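PDB 6LD7: cystathionine gamma-synthase from Xanthomonas oryzae pv. oryzae KACC 10331, which probably makes cystathionine from cysteine and an activated homoserine ester in methionine biosynthesis, using pyridoxal 5'-phosphate as cofactor. Local coordinates for residues C[91-96]-C[231-236]; C[97-102]-C[149-154]; C[271-276]-C[382-387]. The protein carries 1 engineered substitution. All blocks are in the same frame, centred on the assembly; numbering follows the deposited sequence.

Contact 1: C[91-96]-C[231-236]; sequences INLVLN and QQLVWW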
loop_
_atom_site.group_PDB
_atom_site.type_symbol
_atom_site.label_atom_id
_atom_site.label_comp_id
_atom_site.label_asym_id
_atom_site.label_seq_id
_atom_site.Cartn_x
_atom_site.Cartn_y
_atom_site.Cartn_z
ATOM N N ILE C 91 23.111 -8.703 7.690
ATOM C CA ILE C 91 24.359 -8.970 8.435
ATOM C C ILE C 91 24.125 -10.074 9.472
ATOM O O ILE C 91 24.863 -11.079 9.471
ATOM C CB ILE C 91 24.926 -7.677 9.040
ATOM C CG1 ILE C 91 25.314 -6.771 7.877
ATOM C CG2 ILE C 91 26.135 -8.006 9.915
ATOM C CD1 ILE C 91 25.588 -5.379 8.276
ATOM N N ASN C 92 23.036 -9.941 10.235
ATOM C CA ASN C 92 22.605 -10.964 11.212
ATOM C C ASN C 92 22.479 -12.333 10.525
ATOM O O ASN C 92 23.027 -13.356 11.055
ATOM C CB ASN C 92 21.315 -10.478 11.879
ATOM C CG ASN C 92 20.810 -11.434 12.949
ATOM O OD1 ASN C 92 21.637 -12.111 13.459
ATOM N ND2 ASN C 92 19.625 -11.235 13.513
ATOM N N LEU C 93 21.768 -12.397 9.391
ATOM C CA LEU C 93 21.615 -13.661 8.651
ATOM C C LEU C 93 22.977 -14.309 8.310
ATOM O O LEU C 93 23.222 -15.518 8.584
ATOM C CB LEU C 93 20.816 -13.316 7.409
ATOM C CG LEU C 93 20.695 -14.497 6.450
ATOM C CD1 LEU C 93 20.058 -15.693 7.114
ATOM C CD2 LEU C 93 19.958 -14.098 5.211
ATOM N N VAL C 94 23.919 -13.551 7.762
ATOM C CA VAL C 94 25.242 -14.117 7.407
ATOM C C VAL C 94 25.960 -14.638 8.655
ATOM O O VAL C 94 26.504 -15.697 8.559
ATOM C CB VAL C 94 26.111 -13.083 6.720
ATOM C CG1 VAL C 94 27.508 -13.623 6.519
ATOM C CG2 VAL C 94 25.450 -12.596 5.427
ATOM N N LEU C 95 26.009 -13.874 9.729
ATOM C CA LEU C 95 26.644 -14.311 10.992
ATOM C C LEU C 95 26.098 -15.662 11.443
ATOM O O LEU C 95 26.912 -16.496 11.857
ATOM C CB LEU C 95 26.444 -13.291 12.096
ATOM C CG LEU C 95 27.012 -11.900 11.811
ATOM C CD1 LEU C 95 26.628 -10.975 12.989
ATOM C CD2 LEU C 95 28.510 -11.942 11.612
ATOM N N ASN C 96 24.786 -15.861 11.374
ATOM C CA ASN C 96 24.153 -17.118 11.804
ATOM C C ASN C 96 24.365 -18.206 10.752
ATOM O O ASN C 96 24.527 -19.365 11.119
ATOM C CB ASN C 96 22.659 -16.916 12.020
ATOM C CG ASN C 96 22.357 -16.271 13.350
ATOM O OD1 ASN C 96 22.253 -16.973 14.362
ATOM N ND2 ASN C 96 22.157 -14.957 13.348
ATOM N N GLN C 231 21.127 -21.641 -0.398
ATOM C CA GLN C 231 20.136 -22.566 0.209
ATOM C C GLN C 231 20.297 -22.506 1.730
ATOM O O GLN C 231 19.292 -22.489 2.407
ATOM C CB GLN C 231 20.222 -24.002 -0.352
ATOM C CG GLN C 231 19.590 -24.167 -1.746
ATOM C CD GLN C 231 18.192 -23.580 -1.962
ATOM O OE1 GLN C 231 17.851 -23.037 -3.012
ATOM N NE2 GLN C 231 17.326 -23.638 -0.973
ATOM N N GLN C 232 21.506 -22.421 2.245
ATOM C CA GLN C 232 21.721 -22.233 3.688
ATOM C C GLN C 232 21.202 -20.877 4.122
ATOM O O GLN C 232 20.543 -20.836 5.182
ATOM C CB GLN C 232 23.188 -22.414 4.003
ATOM C CG GLN C 232 23.653 -23.859 3.736
ATOM C CD GLN C 232 25.151 -23.890 3.964
ATOM O OE1 GLN C 232 25.607 -23.400 4.970
ATOM N NE2 GLN C 232 25.949 -24.242 2.978
ATOM N N LEU C 233 21.355 -19.833 3.319
ATOM C CA LEU C 233 20.821 -18.528 3.756
ATOM C C LEU C 233 19.278 -18.542 3.790
ATOM O O LEU C 233 18.694 -17.945 4.726
ATOM C CB LEU C 233 21.338 -17.427 2.856
ATOM C CG LEU C 233 22.852 -17.188 2.854
ATOM C CD1 LEU C 233 23.141 -16.350 1.656
ATOM C CD2 LEU C 233 23.285 -16.475 4.118
ATOM N N VAL C 234 18.642 -19.204 2.829
ATOM C CA VAL C 234 17.171 -19.316 2.758
ATOM C C VAL C 234 16.710 -20.019 4.033
ATOM O O VAL C 234 15.720 -19.642 4.630
ATOM C CB VAL C 234 16.786 -20.061 1.474
ATOM C CG1 VAL C 234 15.320 -20.558 1.489
ATOM C CG2 VAL C 234 17.002 -19.184 0.213
ATOM N N TRP C 235 17.372 -21.103 4.397
ATOM C CA TRP C 235 16.948 -21.921 5.544
ATOM C C TRP C 235 17.083 -21.085 6.842
ATOM O O TRP C 235 16.140 -21.015 7.582
ATOM C CB TRP C 235 17.795 -23.192 5.562
ATOM C CG TRP C 235 17.304 -24.148 6.597
ATOM C CD1 TRP C 235 16.512 -25.247 6.355
ATOM C CD2 TRP C 235 17.584 -24.096 8.033
ATOM N NE1 TRP C 235 16.315 -25.905 7.559
ATOM C CE2 TRP C 235 16.929 -25.226 8.598
ATOM C CE3 TRP C 235 18.371 -23.281 8.870
ATOM C CZ2 TRP C 235 16.961 -25.480 9.979
ATOM C CZ3 TRP C 235 18.390 -23.507 10.229
ATOM C CH2 TRP C 235 17.705 -24.609 10.778
ATOM N N TRP C 236 18.200 -20.403 7.053
ATOM C CA TRP C 236 18.453 -19.581 8.249
ATOM C C TRP C 236 17.514 -18.378 8.293
ATOM O O TRP C 236 17.055 -18.008 9.417
ATOM C CB TRP C 236 19.906 -19.182 8.346
ATOM C CG TRP C 236 20.743 -20.292 8.912
ATOM C CD1 TRP C 236 21.576 -21.104 8.215
ATOM C CD2 TRP C 236 20.905 -20.613 10.305
ATOM N NE1 TRP C 236 22.152 -21.970 9.082
ATOM C CE2 TRP C 236 21.735 -21.740 10.357
ATOM C CE3 TRP C 236 20.230 -20.221 11.469
ATOM C CZ2 TRP C 236 22.091 -22.371 11.551
ATOM C CZ3 TRP C 236 20.585 -20.814 12.662
ATOM C CH2 TRP C 236 21.505 -21.875 12.699
#
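Leu93 and Trp236 meet where helices 91-96 and 231-236 cross steeply, their axes 111° apart. With CG anti to the backbone N (chi1 174°), Leu93 reaches from the flank of its helix and sets CD1 3.7 Å from Trp236 CB. The same methyl lies 3.6 Å from Leu233 O, a backbone oxygen of the facing turn. Leu233 runs at about a right angle to Leu93, bringing CD2 to 4.0 Å from Leu93 CG.

Trp236 turns its indole back over the end of the other helix (chi1 -80°). Asn96 O sits 3.7 Å above the plane, over the middle of one face, while Trp235 points its ring edge, CZ3, T-shaped at the centre of the opposite face. Asn96 O also accepts a hydrogen bond from Lys125 of the second subunit, whose charge probably polarises it. Asn96 folds its amide back along its own helix, ND2 donating to Asn92 O (2.9 Å, above the carbonyl plane), which also accepts from Asn96 N; this probably helps to hold the amide.

Leu93, Val94 and Leu233 pack on Val222 of strand 220-224, and Leu93 and Leu233 also on Val82 of strand 80-84; Ile91 and Leu95 face helix 113-124.

Contact 2: C[97-102]-C[149-154]; sequences AVLQPG and PKLVLI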
loop_
_atom_site.group_PDB
_atom_site.type_symbol
_atom_site.label_atom_id
_atom_site.label_comp_id
_atom_site.label_asym_id
_atom_site.label_seq_id
_atom_site.Cartn_x
_atom_site.Cartn_y
_atom_site.Cartn_z
ATOM N N ALA C 97 24.382 -17.932 9.466
ATOM C CA ALA C 97 24.557 -19.032 8.509
ATOM C C ALA C 97 26.014 -19.489 8.498
ATOM O O ALA C 97 26.308 -20.639 8.162
ATOM C CB ALA C 97 24.173 -18.627 7.126
ATOM N N VAL C 98 26.930 -18.597 8.764
ATOM C CA VAL C 98 28.342 -18.915 8.505
ATOM C C VAL C 98 29.104 -19.261 9.768
ATOM O O VAL C 98 30.053 -19.969 9.607
ATOM C CB VAL C 98 29.022 -17.770 7.754
ATOM C CG1 VAL C 98 30.462 -18.037 7.551
ATOM C CG2 VAL C 98 28.406 -17.620 6.405
ATOM N N LEU C 99 28.922 -18.590 10.873
ATOM C CA LEU C 99 29.831 -18.708 12.045
ATOM C C LEU C 99 29.216 -19.601 13.127
ATOM O O LEU C 99 27.984 -19.774 13.171
ATOM C CB LEU C 99 30.018 -17.321 12.655
ATOM C CG LEU C 99 30.637 -16.269 11.764
ATOM C CD1 LEU C 99 30.717 -14.912 12.428
ATOM C CD2 LEU C 99 32.031 -16.702 11.424
ATOM N N GLN C 100 30.049 -20.097 14.017
ATOM C CA GLN C 100 29.692 -20.814 15.268
ATOM C C GLN C 100 30.802 -20.600 16.301
ATOM O O GLN C 100 31.928 -20.201 15.905
ATOM C CB GLN C 100 29.536 -22.292 14.938
ATOM C CG GLN C 100 30.821 -22.961 14.502
ATOM C CD GLN C 100 30.501 -24.395 14.172
ATOM O OE1 GLN C 100 29.361 -24.746 13.964
ATOM N NE2 GLN C 100 31.485 -25.262 14.195
ATOM N N PRO C 101 30.574 -20.865 17.616
ATOM C CA PRO C 101 31.609 -20.631 18.635
ATOM C C PRO C 101 32.894 -21.336 18.228
ATOM O O PRO C 101 32.849 -22.398 17.630
ATOM C CB PRO C 101 30.967 -21.174 19.948
ATOM C CG PRO C 101 29.502 -20.843 19.663
ATOM C CD PRO C 101 29.325 -21.336 18.234
ATOM N N GLY C 102 34.002 -20.707 18.530
ATOM C CA GLY C 102 35.349 -21.118 18.101
ATOM C C GLY C 102 35.759 -20.519 16.756
ATOM O O GLY C 102 36.938 -20.580 16.445
ATOM N N PRO C 149 40.891 -17.215 10.097
ATOM C CA PRO C 149 39.524 -16.815 10.418
ATOM C C PRO C 149 38.529 -17.571 9.545
ATOM O O PRO C 149 38.878 -18.065 8.476
ATOM C CB PRO C 149 39.525 -15.300 10.138
ATOM C CG PRO C 149 40.622 -15.109 9.115
ATOM C CD PRO C 149 41.644 -16.203 9.373
ATOM N N LYS C 150 37.266 -17.643 9.965
ATOM C CA LYS C 150 36.253 -18.308 9.121
ATOM C C LYS C 150 35.763 -17.330 8.058
ATOM O O LYS C 150 35.352 -17.746 6.948
ATOM C CB LYS C 150 35.093 -18.736 10.010
ATOM C CG LYS C 150 33.989 -19.459 9.275
ATOM C CD LYS C 150 34.425 -20.840 8.925
ATOM C CE LYS C 150 33.562 -21.341 7.811
ATOM N NZ LYS C 150 32.432 -21.994 8.442
ATOM N N LEU C 151 35.625 -16.068 8.423
ATOM C CA LEU C 151 34.892 -15.114 7.566
ATOM C C LEU C 151 35.614 -13.806 7.691
ATOM O O LEU C 151 35.945 -13.456 8.838
ATOM C CB LEU C 151 33.435 -14.971 8.102
ATOM C CG LEU C 151 32.516 -14.009 7.356
ATOM C CD1 LEU C 151 32.393 -14.466 5.926
ATOM C CD2 LEU C 151 31.122 -14.007 8.022
ATOM N N VAL C 152 35.690 -13.081 6.586
ATOM C CA VAL C 152 36.239 -11.707 6.523
ATOM C C VAL C 152 35.193 -10.817 5.916
ATOM O O VAL C 152 34.705 -11.140 4.850
ATOM C CB VAL C 152 37.504 -11.668 5.648
ATOM C CG1 VAL C 152 38.001 -10.252 5.522
ATOM C CG2 VAL C 152 38.540 -12.598 6.174
ATOM N N LEU C 153 34.912 -9.737 6.589
ATOM C CA LEU C 153 33.960 -8.715 6.130
ATOM C C LEU C 153 34.786 -7.589 5.478
ATOM O O LEU C 153 35.730 -7.041 6.141
ATOM C CB LEU C 153 33.097 -8.185 7.287
ATOM C CG LEU C 153 32.342 -6.876 7.014
ATOM C CD1 LEU C 153 31.232 -7.116 6.040
ATOM C CD2 LEU C 153 31.748 -6.286 8.296
ATOM N N ILE C 154 34.350 -7.175 4.289
ATOM C CA ILE C 154 34.878 -5.983 3.615
ATOM C C ILE C 154 33.775 -4.968 3.441
ATOM O O ILE C 154 32.713 -5.334 2.937
ATOM C CB ILE C 154 35.448 -6.372 2.274
ATOM C CG1 ILE C 154 36.472 -7.471 2.398
ATOM C CG2 ILE C 154 35.964 -5.167 1.546
ATOM C CD1 ILE C 154 36.836 -8.024 1.093
#
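Val98 and Lys150 meet at the peptide that joins Val98 to Leu99, the flat group that matters here. No aromatic ring or planar side chain takes part across the contact, so nothing is stacked face on. Instead the ammonium of Lys150 comes to the oxygen of that peptide, NZ lying 3.3 Å from Val98 O in a weak hydrogen bond. The approach is almost in line with the carbonyl, with a C=O...NZ angle of about 167°.

To get there the lysine chain starts extended, CG anti to the backbone N, then bends at chi2 (74°) and again at chi4 (-90°), curling round the carbonyl at the end of helix 87-98. A positive charge at this end probably interacts favourably with the helix dipole. The next carbonyl, Leu99 O, accepts a hydrogen bond from Lys125 of the second subunit.

The rest is apolar. Leu99 CD2 wedges between the bases of two neighbouring side chains, 3.9 Å from Lys150 CB and 4.0 Å from Leu151 CB. Leu99 slides past Lys150 in the opposite direction but runs across Leu151. Beside it, Val98 CG1 meets Leu151 CD2 at 4.1 Å, again nearly at a right angle.

The contact thus lays the end of helix 87-98 and the residue after it over the start of strand 151-155 and the residue before it. That strand lies between the parallel strands 104-108 and 180-184: Leu99 and Leu151 share Leu105 of the former, while Val98 reaches Leu180 of the latter.

Contact 3: C[271-276]-C[382-387]; sequences DAIAEL and DLLIDL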
loop_
_atom_site.group_PDB
_atom_site.type_symbol
_atom_site.label_atom_id
_atom_site.label_comp_id
_atom_site.label_asym_id
_atom_site.label_seq_id
_atom_site.Cartn_x
_atom_site.Cartn_y
_atom_site.Cartn_z
ATOM N N ASP C 271 30.460 14.809 -8.986
ATOM C CA ASP C 271 31.637 15.350 -9.750
ATOM C C ASP C 271 31.626 16.888 -9.709
ATOM O O ASP C 271 32.677 17.462 -9.389
ATOM C CB ASP C 271 31.636 14.869 -11.198
ATOM C CG ASP C 271 31.858 13.361 -11.291
ATOM O OD1 ASP C 271 32.100 12.712 -10.224
ATOM O OD2 ASP C 271 31.672 12.791 -12.406
ATOM N N ALA C 272 30.457 17.522 -9.866
ATOM C CA ALA C 272 30.402 19.002 -9.817
ATOM C C ALA C 272 30.651 19.489 -8.393
ATOM O O ALA C 272 31.339 20.439 -8.234
ATOM C CB ALA C 272 29.107 19.473 -10.354
ATOM N N ILE C 273 30.185 18.777 -7.357
ATOM C CA ILE C 273 30.274 19.316 -6.010
ATOM C C ILE C 273 31.707 19.137 -5.588
ATOM O O ILE C 273 32.264 20.027 -4.876
ATOM C CB ILE C 273 29.240 18.647 -5.080
ATOM C CG1 ILE C 273 27.865 19.221 -5.408
ATOM C CG2 ILE C 273 29.599 18.865 -3.645
ATOM C CD1 ILE C 273 26.696 18.424 -4.917
ATOM N N ALA C 274 32.290 18.007 -5.915
ATOM C CA ALA C 274 33.716 17.735 -5.576
ATOM C C ALA C 274 34.616 18.802 -6.219
ATOM O O ALA C 274 35.538 19.286 -5.547
ATOM C CB ALA C 274 34.128 16.344 -6.009
ATOM N N GLU C 275 34.387 19.155 -7.472
ATOM C CA GLU C 275 35.096 20.310 -8.084
ATOM C C GLU C 275 34.924 21.586 -7.220
ATOM O O GLU C 275 35.883 22.335 -7.139
ATOM C CB GLU C 275 34.581 20.662 -9.489
ATOM C CG GLU C 275 35.318 20.015 -10.626
ATOM C CD GLU C 275 36.108 20.971 -11.503
ATOM O OE1 GLU C 275 36.858 21.763 -10.939
ATOM O OE2 GLU C 275 35.936 20.935 -12.768
ATOM N N LEU C 276 33.725 21.963 -6.749
ATOM C CA LEU C 276 33.590 23.235 -5.968
ATOM C C LEU C 276 34.381 23.099 -4.656
ATOM O O LEU C 276 35.077 24.024 -4.256
ATOM C CB LEU C 276 32.123 23.465 -5.655
ATOM C CG LEU C 276 31.845 24.538 -4.606
ATOM C CD1 LEU C 276 32.004 25.930 -5.271
ATOM C CD2 LEU C 276 30.442 24.378 -4.030
ATOM N N ASP C 382 21.438 24.188 -8.527
ATOM C CA ASP C 382 20.828 24.523 -7.203
ATOM C C ASP C 382 21.701 24.008 -6.082
ATOM O O ASP C 382 21.911 24.748 -5.118
ATOM C CB ASP C 382 19.407 23.976 -7.076
ATOM C CG ASP C 382 18.405 24.644 -7.995
ATOM O OD1 ASP C 382 18.583 25.879 -8.240
ATOM O OD2 ASP C 382 17.449 23.923 -8.484
ATOM N N LEU C 383 22.139 22.752 -6.151
ATOM C CA LEU C 383 23.016 22.218 -5.089
ATOM C C LEU C 383 24.250 23.093 -4.949
ATOM O O LEU C 383 24.648 23.342 -3.813
ATOM C CB LEU C 383 23.417 20.774 -5.378
ATOM C CG LEU C 383 22.228 19.841 -5.501
ATOM C CD1 LEU C 383 22.698 18.398 -5.637
ATOM C CD2 LEU C 383 21.290 19.998 -4.279
ATOM N N LEU C 384 24.831 23.574 -6.050
ATOM C CA LEU C 384 26.063 24.420 -5.960
ATOM C C LEU C 384 25.764 25.815 -5.364
ATOM O O LEU C 384 26.523 26.296 -4.508
ATOM C CB LEU C 384 26.684 24.573 -7.335
ATOM C CG LEU C 384 27.263 23.318 -7.970
ATOM C CD1 LEU C 384 27.622 23.626 -9.410
ATOM C CD2 LEU C 384 28.482 22.851 -7.234
ATOM N N ILE C 385 24.654 26.416 -5.709
ATOM C CA ILE C 385 24.247 27.722 -5.099
ATOM C C ILE C 385 24.071 27.524 -3.584
ATOM O O ILE C 385 24.655 28.287 -2.762
ATOM C CB ILE C 385 22.943 28.185 -5.762
ATOM C CG1 ILE C 385 23.200 28.668 -7.204
ATOM C CG2 ILE C 385 22.254 29.241 -4.882
ATOM C CD1 ILE C 385 21.876 28.824 -7.987
ATOM N N ASP C 386 23.394 26.445 -3.197
ATOM C CA ASP C 386 23.193 26.127 -1.758
ATOM C C ASP C 386 24.527 25.939 -1.044
ATOM O O ASP C 386 24.689 26.551 0.061
ATOM C CB ASP C 386 22.297 24.902 -1.607
ATOM C CG ASP C 386 21.405 24.870 -0.362
ATOM O OD1 ASP C 386 21.027 25.968 0.165
ATOM O OD2 ASP C 386 21.057 23.720 0.055
ATOM N N LEU C 387 25.468 25.172 -1.606
ATOM C CA LEU C 387 26.769 24.968 -0.915
ATOM C C LEU C 387 27.617 26.251 -0.872
ATOM O O LEU C 387 28.286 26.530 0.199
ATOM C CB LEU C 387 27.543 23.823 -1.548
ATOM C CG LEU C 387 26.887 22.457 -1.432
ATOM C CD1 LEU C 387 27.567 21.483 -2.357
ATOM C CD2 LEU C 387 26.899 21.935 -0.003
#
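Ile273 and Leu384 are the main bumps of this interface, and each fills a hollow on the other helix. Leu384 pushes CD2 into a dip formed by Ala272, Ile273 and Leu276: the methyl is 3.9 Å from Ala272 O, 4.1 Å from Ile273 CG1 and 4.0 Å from Leu276 CB. In return, Ile273 enters the hollow bounded by Leu383, Leu384 and Leu387. CG1, beside the backbone N (chi1 -75°), carries CD1 outward to Leu383 CB, while CG2 and CG1 both abut Leu387 CD1, CG2 at 3.6 Å.

One turn on, Leu276 closes the row. With CG anti to its backbone N (chi1 167°), it passes Leu384 in the opposite direction and places CD2 3.9 Å from Leu387 CB. The side-chain contacts are all apolar, one methyl also resting on a backbone oxygen.

The two segments run nearly the same way, 27° apart with axes 10.2 Å from each other. Ile273 also touches Met311 of strand 310-315, and Asp382 bonds to Thr15 and Thr18 of the third subunit. Paired helices lying against a mostly antiparallel sheet are characteristic of the C-terminal domain of fold-type I pyridoxal-phosphate enzymes.

Contacts 1 and 2 are neighbours that share helix 87-98, their centres 12 Å apart; Trp236 and Leu233 pack on Ala97, and Val94 touches Leu151. Contact 2 is nested within the chain loop closed by contact 1, and together they spread this helix over the seven-stranded sheet, from strands 80-84 and 220-224 to strand 151-155. Both touch the second subunit. The loop of contact 1 includes Lys209, predicted to carry the cofactor. Contact 3 follows later in the chain, with its centre about 42 Å from each of theirs and across the chain's centre. Its helices pack beside the five-stranded sheet and it touches the third subunit, so these contacts, one group beside each sheet, meet different subunits.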